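Local atomic coordinates of acyl-CoA dehydrogenase (Slackia heliotrinireducens, PDB entry 4RM7), a protein that belongs to the acyl-CoA dehydrogenase family and assembles here as four chains, each with a helical N-terminal, a beta-sheet middle and a helical C-terminal domain. Residues Val374-Ala377 / Pro378-Glu382; Ala102-Ser106 / Ala107-Pro111; Gln282-Gln285 / Met286-Glu290. One frame throughout, in Å; residues are numbered along the deposited sequence.

Three local contacts, each within one continuous stretch, sample the two helical regions of the acyl-CoA dehydrogenase fold. Contact 2 comes first along the chain, at the turn joining helices 90-103 and 106-119 of the N-terminal domain; no other chain of the assembly touches it. Contact 3 follows at the start of helix 282-311, and contact 1 lies late on helix 369-386, both in the C-terminal helical domain. The centres of contacts 2 and 3 are about 52 Å apart, on opposite sides of the chain's centre. Contacts 1 and 3, though their centres are about 35 Å apart within a chain, meet between subunits: Ala376 and Ala377 pack on Thr289 and Gln285 of the second subunit.

Contact 1: residues Val374-Ala377 / Pro378-Glu382; sequences VIAA and PLILE
The carbonyl oxygen of Val374 lies against the ring of Pro378 at a proline kink in helix 369-386, the last helix of the C-terminal helical domain of this acyl-CoA dehydrogenase fold. Pro378 has no N-H to give to the turn before it, and its ring methylene stands there instead, with CD 3.3 Å from Val374 O. This is the solvent side of the helix: Val374, Pro378 and Glu382 are all exposed. The next bond is missing too, Leu379 N standing 4.1 Å from Ile375 O. The i to i+4 bonds resume only with Ile380 N, which donates to Ala376 O over 2.9 Å, and Leu381 N, which donates to Ala377 O over 3.0 Å with an N-H...O angle of 165°.

The closely packed side is apolar. Ala376, Ala377 and Ile380 are buried, and the CD1 end of Ile380 reaches back to within 4.5 Å of Ala376 CB. Leu317 of helix 316-341 meets Ala376 and Ile380, while Thr289 of the second subunit packs on the same pair and Gln285 of that subunit on Ala377. The Leu381 carbonyl extends this interface, its O accepting a hydrogen bond from Arg269 NH1 of the second subunit.

Between the two sides runs a partly exposed ridge made by Ile375 and Leu379, whose side chains lie alongside each other and point the same way over Arg316. Leu379 holds CG beside its own backbone N (chi1 -58°), which turns the side chain back toward the preceding turn. There its CD1 methyl lies 3.3 Å from that same Ile375 O and 4.2 Å from Ile375 CG2.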
loop_
_atom_site.group_PDB
_atom_site.type_symbol
_atom_site.label_atom_id
_atom_site.label_comp_id
_atom_site.label_asym_id
_atom_site.label_seq_id
_atom_site.Cartn_x
_atom_site.Cartn_y
_atom_site.Cartn_z
ATOM N N VAL A 374 12.280 2.182 -16.022
ATOM C CA VAL A 374 13.071 1.759 -17.172
ATOM C C VAL A 374 14.462 2.420 -17.162
ATOM O O VAL A 374 15.452 1.811 -17.522
ATOM C CB VAL A 374 12.298 2.073 -18.499
ATOM C CG1 VAL A 374 13.182 1.947 -19.694
ATOM C CG2 VAL A 374 11.117 1.136 -18.644
ATOM N N ILE A 375 14.524 3.667 -16.725
ATOM C CA ILE A 375 15.773 4.402 -16.588
ATOM C C ILE A 375 16.624 3.905 -15.408
ATOM O O ILE A 375 17.845 3.824 -15.493
ATOM C CB ILE A 375 15.475 5.909 -16.389
ATOM C CG1 ILE A 375 14.902 6.516 -17.668
ATOM C CG2 ILE A 375 16.707 6.687 -15.887
ATOM C CD1 ILE A 375 14.328 7.905 -17.423
ATOM N N ALA A 376 15.963 3.577 -14.302
ATOM C CA ALA A 376 16.656 3.323 -13.046
ATOM C C ALA A 376 17.227 1.908 -12.900
ATOM O O ALA A 376 18.294 1.728 -12.303
ATOM C CB ALA A 376 15.724 3.615 -11.878
ATOM N N ALA A 377 16.524 0.905 -13.419
ATOM C CA ALA A 377 16.923 -0.477 -13.155
ATOM C C ALA A 377 18.334 -0.800 -13.681
ATOM O O ALA A 377 19.114 -1.425 -12.958
ATOM C CB ALA A 377 15.903 -1.442 -13.725
ATOM N N PRO A 378 18.679 -0.376 -14.921
ATOM C CA PRO A 378 20.063 -0.662 -15.338
ATOM C C PRO A 378 21.112 0.100 -14.522
ATOM O O PRO A 378 22.191 -0.443 -14.262
ATOM C CB PRO A 378 20.099 -0.235 -16.823
ATOM C CG PRO A 378 18.872 0.559 -17.040
ATOM C CD PRO A 378 17.859 0.078 -16.055
ATOM N N LEU A 379 20.800 1.322 -14.109
ATOM C CA LEU A 379 21.709 2.090 -13.259
ATOM C C LEU A 379 21.907 1.433 -11.893
ATOM O O LEU A 379 22.989 1.518 -11.299
ATOM C CB LEU A 379 21.181 3.512 -13.090
ATOM C CG LEU A 379 21.016 4.234 -14.436
ATOM C CD1 LEU A 379 20.355 5.559 -14.241
ATOM C CD2 LEU A 379 22.378 4.411 -15.099
ATOM N N ILE A 380 20.856 0.781 -11.403
ATOM C CA ILE A 380 20.924 0.044 -10.151
ATOM C C ILE A 380 21.838 -1.189 -10.304
ATOM O O ILE A 380 22.698 -1.430 -9.463
ATOM C CB ILE A 380 19.513 -0.363 -9.684
ATOM C CG1 ILE A 380 18.741 0.883 -9.217
ATOM C CG2 ILE A 380 19.578 -1.396 -8.565
ATOM C CD1 ILE A 380 17.274 0.624 -8.920
ATOM N N LEU A 381 21.671 -1.930 -11.400
ATOM C CA LEU A 381 22.524 -3.070 -11.714
ATOM C C LEU A 381 23.963 -2.643 -11.807
ATOM O O LEU A 381 24.848 -3.255 -11.222
ATOM C CB LEU A 381 22.103 -3.722 -13.024
ATOM C CG LEU A 381 20.847 -4.597 -13.011
ATOM C CD1 LEU A 381 21.025 -5.743 -13.968
ATOM C CD2 LEU A 381 20.542 -5.125 -11.637
ATOM N N GLU A 382 24.174 -1.573 -12.553
ATOM C CA GLU A 382 25.477 -0.954 -12.704
ATOM C C GLU A 382 26.049 -0.583 -11.333
ATOM O O GLU A 382 27.221 -0.818 -11.053
ATOM C CB GLU A 382 25.329 0.262 -13.626
ATOM C CG GLU A 382 26.577 0.992 -14.097
ATOM C CD GLU A 382 26.201 2.250 -14.917
ATOM O OE1 GLU A 382 26.320 3.386 -14.396
ATOM O OE2 GLU A 382 25.752 2.105 -16.078
#

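Contact 2: residues Ala102-Ser106 / Ala107-Pro111; sequences AFASS and AQTSP
Ser105 keeps OG between its own backbone N and carbonyl carbon (chi1 67°), while Gln108 carries CG beside its backbone N (chi1 -80°) and extends from there back toward the serine. These torsions close a capping box at the start of helix 106-119, with Ser105 as the N-cap. One half is Gln108 N donating to Ser105 OG over 3.1 Å; the other is Ser105 N donating to Gln108 OE1 over 3.2 Å, from 16° out of the amide plane. The exchange gives partners to two N-H groups near the helix start. The same Gln108 amide is gripped from outside: OE1 also accepts from Lys229 N, and NE2 donates to Arg227 O, which fixes its rotation and ties the cap to the 227-229 loop.

Across the turn, Ala104 CB lies 3.5 Å from Thr109 CG2, a small apolar touch at the two positions that a hydrophobic staple would use. Ala104 also rests on Leu228. The first helical bond runs from Thr109 N to Ser105 O over 3.0 Å. Ser106 O then takes two donors, Ser110 N at 2.8 Å and Thr109 OG1 at 3.3 Å.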
loop_
_atom_site.group_PDB
_atom_site.type_symbol
_atom_site.label_atom_id
_atom_site.label_comp_id
_atom_site.label_asym_id
_atom_site.label_seq_id
_atom_site.Cartn_x
_atom_site.Cartn_y
_atom_site.Cartn_z
ATOM N N ALA A 102 21.527 26.704 -23.679
ATOM C CA ALA A 102 22.312 25.532 -24.060
ATOM C C ALA A 102 22.407 25.346 -25.568
ATOM O O ALA A 102 23.466 24.979 -26.071
ATOM C CB ALA A 102 21.723 24.273 -23.412
ATOM N N PHE A 103 21.325 25.608 -26.298
ATOM C CA PHE A 103 21.288 25.230 -27.717
ATOM C C PHE A 103 21.456 26.382 -28.701
ATOM O O PHE A 103 21.579 26.160 -29.911
ATOM C CB PHE A 103 19.985 24.499 -28.028
ATOM C CG PHE A 103 19.973 23.087 -27.556
ATOM C CD1 PHE A 103 20.477 22.073 -28.357
ATOM C CD2 PHE A 103 19.477 22.766 -26.311
ATOM C CE1 PHE A 103 20.477 20.762 -27.928
ATOM C CE2 PHE A 103 19.478 21.456 -25.875
ATOM C CZ PHE A 103 19.978 20.456 -26.686
ATOM N N ALA A 104 21.470 27.610 -28.194
ATOM C CA ALA A 104 21.566 28.765 -29.076
ATOM C C ALA A 104 22.743 29.657 -28.717
ATOM O O ALA A 104 23.151 29.719 -27.557
ATOM C CB ALA A 104 20.275 29.563 -29.037
ATOM N N SER A 105 23.268 30.357 -29.720
ATOM C CA SER A 105 24.363 31.295 -29.527
ATOM C C SER A 105 23.968 32.430 -28.609
ATOM O O SER A 105 22.788 32.692 -28.402
ATOM C CB SER A 105 24.816 31.874 -30.864
ATOM O OG SER A 105 23.804 32.690 -31.425
ATOM N N SER A 106 24.967 33.122 -28.080
ATOM C CA SER A 106 24.719 34.244 -27.194
ATOM C C SER A 106 23.891 35.308 -27.903
ATOM O O SER A 106 22.946 35.853 -27.334
ATOM C CB SER A 106 26.037 34.819 -26.703
ATOM O OG SER A 106 26.862 33.774 -26.225
ATOM N N ALA A 107 24.234 35.584 -29.156
ATOM C CA ALA A 107 23.491 36.556 -29.944
ATOM C C ALA A 107 22.031 36.127 -30.107
ATOM O O ALA A 107 21.133 36.963 -30.060
ATOM C CB ALA A 107 24.145 36.756 -31.303
ATOM N N GLN A 108 21.795 34.832 -30.289
ATOM C CA GLN A 108 20.430 34.327 -30.430
ATOM C C GLN A 108 19.619 34.417 -29.133
ATOM O O GLN A 108 18.406 34.643 -29.172
ATOM C CB GLN A 108 20.438 32.876 -30.909
ATOM C CG GLN A 108 20.666 32.703 -32.398
ATOM C CD GLN A 108 20.607 31.242 -32.825
ATOM O OE1 GLN A 108 21.064 30.351 -32.105
ATOM N NE2 GLN A 108 20.033 30.990 -33.997
ATOM N N THR A 109 20.276 34.236 -27.990
ATOM C CA THR A 109 19.561 34.189 -26.719
ATOM C C THR A 109 19.459 35.558 -26.047
ATOM O O THR A 109 18.553 35.798 -25.250
ATOM C CB THR A 109 20.224 33.213 -25.735
ATOM O OG1 THR A 109 21.470 33.760 -25.295
ATOM C CG2 THR A 109 20.475 31.876 -26.395
ATOM N N SER A 110 20.388 36.449 -26.370
ATOM C CA SER A 110 20.421 37.772 -25.762
ATOM C C SER A 110 19.063 38.490 -25.779
ATOM O O SER A 110 18.627 38.976 -24.736
ATOM C CB SER A 110 21.480 38.638 -26.441
ATOM O OG SER A 110 21.406 39.972 -25.973
ATOM N N PRO A 111 18.382 38.553 -26.945
ATOM C CA PRO A 111 17.083 39.242 -26.913
ATOM C C PRO A 111 16.096 38.629 -25.930
ATOM O O PRO A 111 15.401 39.346 -25.216
ATOM C CB PRO A 111 16.566 39.099 -28.354
ATOM C CG PRO A 111 17.439 38.072 -29.005
ATOM C CD PRO A 111 18.758 38.189 -28.323
#

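Contact 3: residues Gln282-Gln285 / Met286-Glu290; sequences QQVQ and MKLTE
Gln282 O receives Met286 N at 3.0 Å in the first of four successive i to i+4 bonds that open helix 282-311. Lys287 N to Gln283 O, Leu288 N to Val284 O at 2.9 Å and Thr289 N to Gln285 O at 3.1 Å follow, the last with an N-H...O angle of 168°, so this first part of the helix is regular. Thr289 adds a side-chain bond. With chi1 at 59°, its hydroxyl folds back over its own turn, bringing OG1 to Met286 O at 3.2 Å. That oxygen also takes Glu290 N at 2.8 Å, so two donors hold it.

Lys287 NZ forms a salt bridge with Glu370 OE2 of the fourth subunit, and Glu290 OE1 is hydrogen-bonded to Tyr324 OH of the second subunit. Along the helix the apolar link is Val284 with Leu288, lying side by side and pointing the same way, CG1 of the valine 4.0 Å from CD1 of the leucine. Met286, a selenomethionine, bends at its second and third torsions and packs on Tyr324 of the second subunit and Gln283 of the third.

This start of helix 282-311 thus lies where several subunits meet: within its own chain Lys287 and Leu288 rest on Ile340 of helix 316-341, while Leu288 also packs on Leu381 in helix 369-386 of the second subunit.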
loop_
_atom_site.group_PDB
_atom_site.type_symbol
_atom_site.label_atom_id
_atom_site.label_comp_id
_atom_site.label_asym_id
_atom_site.label_seq_id
_atom_site.Cartn_x
_atom_site.Cartn_y
_atom_site.Cartn_z
ATOM N N GLN A 282 -6.685 8.974 17.182
ATOM C CA GLN A 282 -5.669 8.015 16.760
ATOM C C GLN A 282 -5.522 7.946 15.239
ATOM O O GLN A 282 -4.403 7.918 14.731
ATOM C CB GLN A 282 -5.986 6.625 17.318
ATOM C CG GLN A 282 -5.861 6.507 18.838
ATOM C CD GLN A 282 -6.506 5.235 19.385
ATOM O OE1 GLN A 282 -6.436 4.947 20.586
ATOM N NE2 GLN A 282 -7.149 4.474 18.501
ATOM N N GLN A 283 -6.653 7.932 14.528
ATOM C CA GLN A 283 -6.668 7.907 13.066
ATOM C C GLN A 283 -5.949 9.107 12.497
ATOM O O GLN A 283 -5.114 8.974 11.602
ATOM C CB GLN A 283 -8.101 7.874 12.530
ATOM C CG GLN A 283 -8.865 6.583 12.832
ATOM C CD GLN A 283 -8.370 5.392 12.019
ATOM O OE1 GLN A 283 -8.443 5.396 10.790
ATOM N NE2 GLN A 283 -7.859 4.369 12.708
ATOM N N VAL A 284 -6.280 10.285 13.011
ATOM C CA VAL A 284 -5.627 11.509 12.567
ATOM C C VAL A 284 -4.138 11.544 12.967
ATOM O O VAL A 284 -3.305 11.989 12.194
ATOM C CB VAL A 284 -6.347 12.757 13.112
ATOM C CG1 VAL A 284 -5.561 14.024 12.784
ATOM C CG2 VAL A 284 -7.738 12.830 12.542
ATOM N N GLN A 285 -3.809 11.073 14.166
ATOM C CA GLN A 285 -2.423 11.059 14.596
ATOM C C GLN A 285 -1.591 10.232 13.650
ATOM O O GLN A 285 -0.554 10.672 13.193
ATOM C CB GLN A 285 -2.290 10.527 16.006
ATOM C CG GLN A 285 -2.798 11.499 17.020
ATOM C CD GLN A 285 -2.379 11.139 18.415
ATOM O OE1 GLN A 285 -2.501 9.982 18.853
ATOM N NE2 GLN A 285 -1.869 12.128 19.131
HETATM N N MSE A 286 -2.064 9.051 13.311
HETATM C CA MSE A 286 -1.294 8.256 12.409
HETATM C C MSE A 286 -1.182 8.881 11.016
HETATM O O MSE A 286 -0.098 8.897 10.424
HETATM C CB MSE A 286 -1.873 6.860 12.283
HETATM C CG MSE A 286 -1.117 6.116 11.189
HETATM SE SE MSE A 286 -2.360 5.358 9.981
HETATM C CE MSE A 286 -2.745 3.831 11.139
ATOM N N LYS A 287 -2.291 9.385 10.487
ATOM C CA LYS A 287 -2.248 10.022 9.172
ATOM C C LYS A 287 -1.197 11.136 9.170
ATOM O O LYS A 287 -0.384 11.229 8.258
ATOM C CB LYS A 287 -3.615 10.574 8.783
ATOM C CG LYS A 287 -4.442 9.631 7.925
ATOM C CD LYS A 287 -5.701 10.359 7.435
ATOM C CE LYS A 287 -6.757 9.399 6.913
ATOM N NZ LYS A 287 -7.599 8.810 8.001
ATOM N N LEU A 288 -1.198 11.936 10.233
ATOM C CA LEU A 288 -0.233 13.006 10.410
ATOM C C LEU A 288 1.223 12.537 10.383
ATOM O O LEU A 288 2.037 13.139 9.676
ATOM C CB LEU A 288 -0.516 13.751 11.719
ATOM C CG LEU A 288 -1.725 14.687 11.604
ATOM C CD1 LEU A 288 -1.900 15.539 12.846
ATOM C CD2 LEU A 288 -1.560 15.561 10.374
ATOM N N THR A 289 1.564 11.535 11.167
ATOM C CA THR A 289 2.918 11.025 11.155
ATOM C C THR A 289 3.265 10.394 9.811
ATOM O O THR A 289 4.363 10.541 9.315
ATOM C CB THR A 289 3.271 10.141 12.385
ATOM O OG1 THR A 289 2.398 9.020 12.464
ATOM C CG2 THR A 289 3.219 10.907 13.671
ATOM N N GLU A 290 2.314 9.692 9.226
ATOM C CA GLU A 290 2.511 9.103 7.900
ATOM C C GLU A 290 2.854 10.202 6.868
ATOM O O GLU A 290 3.803 10.092 6.098
ATOM C CB GLU A 290 1.258 8.338 7.490
ATOM C CG GLU A 290 1.452 7.441 6.323
ATOM C CD GLU A 290 2.008 6.092 6.741
ATOM O OE1 GLU A 290 1.580 5.565 7.798
ATOM O OE2 GLU A 290 2.884 5.572 6.014
#